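Local structure of endonuclease V (Homo sapiens, 6OZE) at residues H19-D24 with V203-S208; A14-H19 with R126-A131. The protein probably cleaves RNA at inosine, the product of adenosine deamination, as a metal-ion-dependent endoribonuclease of the RNase H-like clan. The protein carries 4 engineered substitutions. One frame throughout, in Å; residues are numbered along the deposited sequence.

Interaction 1 (H19-D24 with V203-S208)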
loop_
_atom_site.group_PDB
_atom_site.type_symbol
_atom_site.label_atom_id
_atom_site.label_comp_id
_atom_site.label_asym_id
_atom_site.label_seq_id
_atom_site.Cartn_x
_atom_site.Cartn_y
_atom_site.Cartn_z
ATOM N N HIS A 19 5.388 -14.664 -8.868
ATOM C CA HIS A 19 5.567 -15.075 -7.482
ATOM C C HIS A 19 4.505 -14.523 -6.542
ATOM O O HIS A 19 4.544 -14.841 -5.351
ATOM C CB HIS A 19 6.955 -14.685 -6.968
ATOM C CG HIS A 19 8.065 -15.457 -7.607
ATOM N ND1 HIS A 19 8.654 -15.073 -8.793
ATOM C CD2 HIS A 19 8.672 -16.609 -7.239
ATOM C CE1 HIS A 19 9.593 -15.944 -9.117
ATOM N NE2 HIS A 19 9.625 -16.885 -8.191
ATOM N N VAL A 20 3.580 -13.696 -7.038
ATOM C CA VAL A 20 2.513 -13.163 -6.189
ATOM C C VAL A 20 1.600 -14.295 -5.730
ATOM O O VAL A 20 1.205 -15.163 -6.519
ATOM C CB VAL A 20 1.714 -12.072 -6.925
ATOM C CG1 VAL A 20 0.520 -11.624 -6.080
ATOM C CG2 VAL A 20 2.578 -10.887 -7.239
ATOM N N VAL A 21 1.263 -14.288 -4.445
ATOM C CA VAL A 21 0.347 -15.255 -3.845
ATOM C C VAL A 21 -0.910 -14.487 -3.464
ATOM O O VAL A 21 -0.868 -13.631 -2.579
ATOM C CB VAL A 21 0.979 -15.919 -2.614
ATOM C CG1 VAL A 21 -0.040 -16.777 -1.871
ATOM C CG2 VAL A 21 2.202 -16.734 -3.010
ATOM N N ASP A 22 -2.045 -14.793 -4.103
ATOM C CA ASP A 22 -3.257 -14.003 -3.907
ATOM C C ASP A 22 -4.259 -14.678 -2.977
ATOM O O ASP A 22 -5.472 -14.474 -3.105
ATOM C CB ASP A 22 -3.899 -13.606 -5.237
ATOM C CG ASP A 22 -4.285 -14.799 -6.079
ATOM O OD1 ASP A 22 -3.718 -15.890 -5.861
ATOM O OD2 ASP A 22 -5.151 -14.641 -6.964
ATOM N N ARG A 23 -3.768 -15.467 -2.032
ATOM C CA ARG A 23 -4.582 -16.120 -1.029
ATOM C C ARG A 23 -3.959 -15.862 0.331
ATOM O O ARG A 23 -2.817 -15.404 0.446
ATOM C CB ARG A 23 -4.660 -17.628 -1.277
ATOM C CG ARG A 23 -3.333 -18.319 -1.085
ATOM C CD ARG A 23 -3.409 -19.790 -1.444
ATOM N NE ARG A 23 -2.097 -20.419 -1.333
ATOM C CZ ARG A 23 -1.591 -20.891 -0.199
ATOM N NH1 ARG A 23 -2.289 -20.811 0.928
ATOM N NH2 ARG A 23 -0.387 -21.445 -0.192
ATOM N N ASP A 24 -4.729 -16.153 1.371
ATOM C CA ASP A 24 -4.213 -16.024 2.723
ATOM C C ASP A 24 -3.256 -17.168 3.014
ATOM O O ASP A 24 -3.496 -18.315 2.630
ATOM C CB ASP A 24 -5.377 -16.048 3.711
ATOM C CG ASP A 24 -6.297 -14.856 3.533
ATOM O OD1 ASP A 24 -5.778 -13.726 3.439
ATOM O OD2 ASP A 24 -7.529 -15.069 3.462
ATOM N N VAL A 203 -5.004 -6.504 -3.350
ATOM C CA VAL A 203 -4.014 -7.436 -2.819
ATOM C C VAL A 203 -2.636 -7.032 -3.307
ATOM O O VAL A 203 -2.431 -6.797 -4.501
ATOM C CB VAL A 203 -4.326 -8.865 -3.276
ATOM C CG1 VAL A 203 -3.174 -9.798 -2.927
ATOM C CG2 VAL A 203 -5.638 -9.353 -2.656
ATOM N N GLY A 204 -1.682 -6.979 -2.383
ATOM C CA GLY A 204 -0.291 -6.920 -2.768
ATOM C C GLY A 204 0.283 -8.316 -2.894
ATOM O O GLY A 204 0.655 -8.753 -3.986
ATOM N N HIS A 205 0.333 -9.037 -1.777
ATOM C CA HIS A 205 0.981 -10.345 -1.752
ATOM C C HIS A 205 0.547 -11.057 -0.484
ATOM O O HIS A 205 0.407 -10.427 0.568
ATOM C CB HIS A 205 2.508 -10.179 -1.747
ATOM C CG HIS A 205 3.277 -11.464 -1.741
ATOM N ND1 HIS A 205 3.105 -12.452 -2.690
ATOM C CD2 HIS A 205 4.287 -11.889 -0.940
ATOM C CE1 HIS A 205 3.951 -13.442 -2.453
ATOM N NE2 HIS A 205 4.687 -13.121 -1.403
ATOM N N ARG A 206 0.293 -12.362 -0.602
ATOM C CA ARG A 206 0.043 -13.236 0.544
ATOM C C ARG A 206 -1.154 -12.804 1.386
ATOM O O ARG A 206 -1.152 -12.977 2.605
ATOM C CB ARG A 206 1.290 -13.428 1.410
ATOM C CG ARG A 206 2.315 -14.343 0.794
ATOM C CD ARG A 206 2.955 -15.197 1.862
ATOM N NE ARG A 206 4.165 -14.597 2.403
ATOM C CZ ARG A 206 4.516 -14.660 3.683
ATOM N NH1 ARG A 206 3.734 -15.278 4.557
ATOM N NH2 ARG A 206 5.644 -14.092 4.093
ATOM N N MET A 207 -2.177 -12.237 0.751
ATOM C CA MET A 207 -3.441 -12.017 1.440
ATOM C C MET A 207 -4.568 -12.098 0.423
ATOM O O MET A 207 -4.390 -11.772 -0.750
ATOM C CB MET A 207 -3.448 -10.659 2.155
ATOM C CG MET A 207 -4.527 -10.536 3.250
ATOM S SD MET A 207 -3.947 -9.401 4.536
ATOM C CE MET A 207 -5.172 -9.656 5.825
ATOM N N SER A 208 -5.726 -12.570 0.874
ATOM C CA SER A 208 -6.912 -12.525 0.038
ATOM C C SER A 208 -7.493 -11.117 0.068
ATOM O O SER A 208 -7.252 -10.335 0.994
ATOM C CB SER A 208 -7.960 -13.532 0.516
ATOM O OG SER A 208 -8.512 -13.107 1.755
#

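Interaction 2 (A14-H19 with R126-A131)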
loop_
_atom_site.group_PDB
_atom_site.type_symbol
_atom_site.label_atom_id
_atom_site.label_comp_id
_atom_site.label_asym_id
_atom_site.label_seq_id
_atom_site.Cartn_x
_atom_site.Cartn_y
_atom_site.Cartn_z
ATOM N N ALA A 14 7.072 -8.903 -14.923
ATOM C CA ALA A 14 6.511 -10.210 -15.249
ATOM C C ALA A 14 7.179 -11.310 -14.435
ATOM O O ALA A 14 6.506 -12.218 -13.933
ATOM C CB ALA A 14 6.641 -10.488 -16.749
ATOM N N ARG A 15 8.506 -11.235 -14.276
ATOM C CA ARG A 15 9.211 -12.241 -13.485
ATOM C C ARG A 15 8.683 -12.276 -12.063
ATOM O O ARG A 15 8.427 -13.348 -11.503
ATOM C CB ARG A 15 10.713 -11.930 -13.457
ATOM C CG ARG A 15 11.540 -12.959 -12.666
ATOM C CD ARG A 15 13.045 -12.633 -12.673
ATOM N NE ARG A 15 13.395 -11.575 -11.712
ATOM C CZ ARG A 15 13.963 -11.799 -10.525
ATOM N NH1 ARG A 15 14.224 -13.039 -10.129
ATOM N NH2 ARG A 15 14.293 -10.781 -9.738
ATOM N N LEU A 16 8.545 -11.105 -11.458
ATOM C CA LEU A 16 8.157 -11.034 -10.058
ATOM C C LEU A 16 6.670 -11.312 -9.868
ATOM O O LEU A 16 6.279 -11.922 -8.865
ATOM C CB LEU A 16 8.526 -9.664 -9.488
ATOM C CG LEU A 16 10.031 -9.375 -9.479
ATOM C CD1 LEU A 16 10.259 -8.002 -8.875
ATOM C CD2 LEU A 16 10.760 -10.438 -8.688
ATOM N N LYS A 17 5.829 -10.887 -10.822
ATOM C CA LYS A 17 4.386 -11.110 -10.702
ATOM C C LYS A 17 4.053 -12.592 -10.623
ATOM O O LYS A 17 3.044 -12.975 -10.010
ATOM C CB LYS A 17 3.659 -10.478 -11.889
ATOM C CG LYS A 17 2.132 -10.597 -11.860
ATOM C CD LYS A 17 1.530 -9.968 -13.105
ATOM C CE LYS A 17 0.008 -9.981 -13.061
ATOM N NZ LYS A 17 -0.574 -9.346 -14.280
ATOM N N ALA A 18 4.873 -13.439 -11.248
ATOM C CA ALA A 18 4.649 -14.876 -11.195
ATOM C C ALA A 18 4.792 -15.429 -9.783
ATOM O O ALA A 18 4.352 -16.555 -9.526
ATOM C CB ALA A 18 5.595 -15.598 -12.154
ATOM N N HIS A 19 5.388 -14.664 -8.868
ATOM C CA HIS A 19 5.567 -15.075 -7.482
ATOM C C HIS A 19 4.505 -14.523 -6.542
ATOM O O HIS A 19 4.544 -14.841 -5.351
ATOM C CB HIS A 19 6.955 -14.685 -6.968
ATOM C CG HIS A 19 8.065 -15.457 -7.607
ATOM N ND1 HIS A 19 8.654 -15.073 -8.793
ATOM C CD2 HIS A 19 8.672 -16.609 -7.239
ATOM C CE1 HIS A 19 9.593 -15.944 -9.117
ATOM N NE2 HIS A 19 9.625 -16.885 -8.191
ATOM N N ARG A 126 -0.283 -3.133 -14.917
ATOM C CA ARG A 126 0.229 -4.442 -15.295
ATOM C C ARG A 126 -0.098 -5.512 -14.259
ATOM O O ARG A 126 0.536 -6.571 -14.246
ATOM C CB ARG A 126 1.738 -4.355 -15.541
ATOM C CG ARG A 126 2.301 -5.393 -16.502
ATOM C CD ARG A 126 3.654 -4.957 -17.056
ATOM N NE ARG A 126 3.507 -4.033 -18.176
ATOM C CZ ARG A 126 3.497 -2.707 -18.071
ATOM N NH1 ARG A 126 3.634 -2.125 -16.888
ATOM N NH2 ARG A 126 3.352 -1.962 -19.160
ATOM N N GLY A 127 -1.089 -5.266 -13.401
ATOM C CA GLY A 127 -1.357 -6.189 -12.316
ATOM C C GLY A 127 -0.224 -6.323 -11.324
ATOM O O GLY A 127 -0.148 -7.332 -10.616
ATOM N N PHE A 128 0.653 -5.318 -11.230
ATOM C CA PHE A 128 1.840 -5.447 -10.379
ATOM C C PHE A 128 2.318 -4.078 -9.884
ATOM O O PHE A 128 3.368 -3.548 -10.277
ATOM C CB PHE A 128 2.959 -6.206 -11.097
ATOM C CG PHE A 128 3.992 -6.761 -10.164
ATOM C CD1 PHE A 128 3.647 -7.754 -9.255
ATOM C CD2 PHE A 128 5.294 -6.293 -10.184
ATOM C CE1 PHE A 128 4.584 -8.266 -8.373
ATOM C CE2 PHE A 128 6.230 -6.804 -9.302
ATOM C CZ PHE A 128 5.880 -7.798 -8.410
ATOM N N GLY A 129 1.565 -3.492 -8.957
ATOM C CA GLY A 129 1.913 -2.208 -8.396
ATOM C C GLY A 129 2.871 -2.318 -7.217
ATOM O O GLY A 129 3.326 -3.399 -6.840
ATOM N N VAL A 130 3.135 -1.160 -6.609
ATOM C CA VAL A 130 4.129 -1.051 -5.540
ATOM C C VAL A 130 3.869 -2.050 -4.419
ATOM O O VAL A 130 4.802 -2.642 -3.865
ATOM C CB VAL A 130 4.220 0.401 -5.030
ATOM C CG1 VAL A 130 2.849 0.884 -4.548
ATOM C CG2 VAL A 130 5.269 0.535 -3.927
ATOM N N ALA A 131 2.603 -2.237 -4.039
ATOM C CA ALA A 131 2.324 -3.128 -2.918
ATOM C C ALA A 131 2.671 -4.577 -3.258
ATOM O O ALA A 131 3.142 -5.326 -2.392
ATOM C CB ALA A 131 0.853 -2.999 -2.496
#

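Interaction 1 (H19-D24 with V203-S208)
Asp24 and Ser208 are joined twice, through both carboxylate oxygens. Asp24 OD1 accepts from Ser208 N at 2.8 Å in a nearly straight bond (176° at the hydrogen), although the donor stands above the carboxylate plane. Asp24 OD2 takes the hydroxyl of Ser208 OG, also at 2.8 Å, on its syn side but tilted out of the carboxylate plane. With chi1 at -64°, CG of Asp24 lies beside its backbone N, which brings the carboxylate back to Ser208 and lays OD1 against Met207 CG at 3.4 Å. Ser208 is the N-cap of helix 209-218, its OG also bonded to Ala211 N, so the aspartate holds the capping residue by amide and hydroxyl. Replacing Asp24 by alanine is likely to leave the Ser208 amide without its mate and the hydroxyl held through Ala211 N but not from this loop.

His205 makes the second attachment. Its ND1 receives Val21 N at 3.1 Å, nearly straight, the donor slightly tilted from the ring plane; NE2 is bonded to Asp139 OD1, so both ring nitrogens have partners and the ring is fixed in rotation. Val21 CG2 lies 3.8 Å from His205 CE1, and Val21 O accepts from Arg206 N at 2.6 Å, a short but bent bond (139°). The guanidinium of Arg206 forms a salt bridge with Glu26, outside this pairing.

Gly204 and His205 form a classic beta bulge facing Cys142 at the end of strand 199-205. The loop after helix 3-17 runs over the link between that strand and helix 209-218, while helix 130-138 touches Val20 and His205 through Val136.

Interaction 2 (A14-H19 with R126-A131)
Lys17 NZ reaches the carbonyl of Arg126, the one hydrogen bond between the two segments, with NZ to Arg126 O at 3.0 Å. The ammonium comes in from well above the carbonyl plane, and the C=O...N angle of 127° shows a bent approach. What brings it there is a fully stretched side chain: CG of Lys17 is anti to the backbone N (chi1 -178°), and every later torsion is extended too. The aliphatic part therefore passes along the backbone of residues 126-128, with CE 3.6 Å from Gly127 O.

Gly127 has a positive phi, a conformation that favours glycine. A CB built on it would clash with Lys17 NZ, so the lack of a side chain also leaves the path of the ammonium clear.

Phe128 fills the other half of the contact. Its ring packs against Leu16 and Lys17 of helix 3-17, with Lys17 N over one face, 3.8 Å above the plane and offset toward the rim. Lys17 CA approaches CE1 of Phe128 at 3.7 Å, while Leu16 CB meets Phe128 CZ obliquely at 3.4 Å, a close apolar contact. The Lys17 and Phe128 side chains run past one another in opposite directions, the lysine ending at Arg126 O and the ring at Leu16 CB. His133 meets the same ring, and Gln13 also touches it.

Chemically, the contact divides into an apolar portion, where a buried aromatic ring packs against helix backbone and CB atoms, and a more exposed polar portion, where a lysine cation meets a neutral carbonyl. That bond is probably strengthened by the charge, though it is no salt bridge. Gly127 O, packed on by Lys17 CE, is buried with no polar partner in the model.

From the N terminus, helix 3-17 comes first, and its C-terminal part enters interaction 2, which closes a loop of 106 intervening residues at the loop before helix 130-138. The chain then passes through His19, shared by both contacts, into interaction 1, whose partner lies at the end of strand 199-205, with 178 residues between the two segments. The segments alternate along the sequence, so the two closures cross instead of nesting. Their centres are 11 Å apart, and they touch directly: Val20 CG2 packs on Phe128 CE1 at 3.5 Å. Together they tie the N-terminal helix and its following loop to the loop leading into helix 130-138 and to the strand 199-205 to helix 209-218 junction.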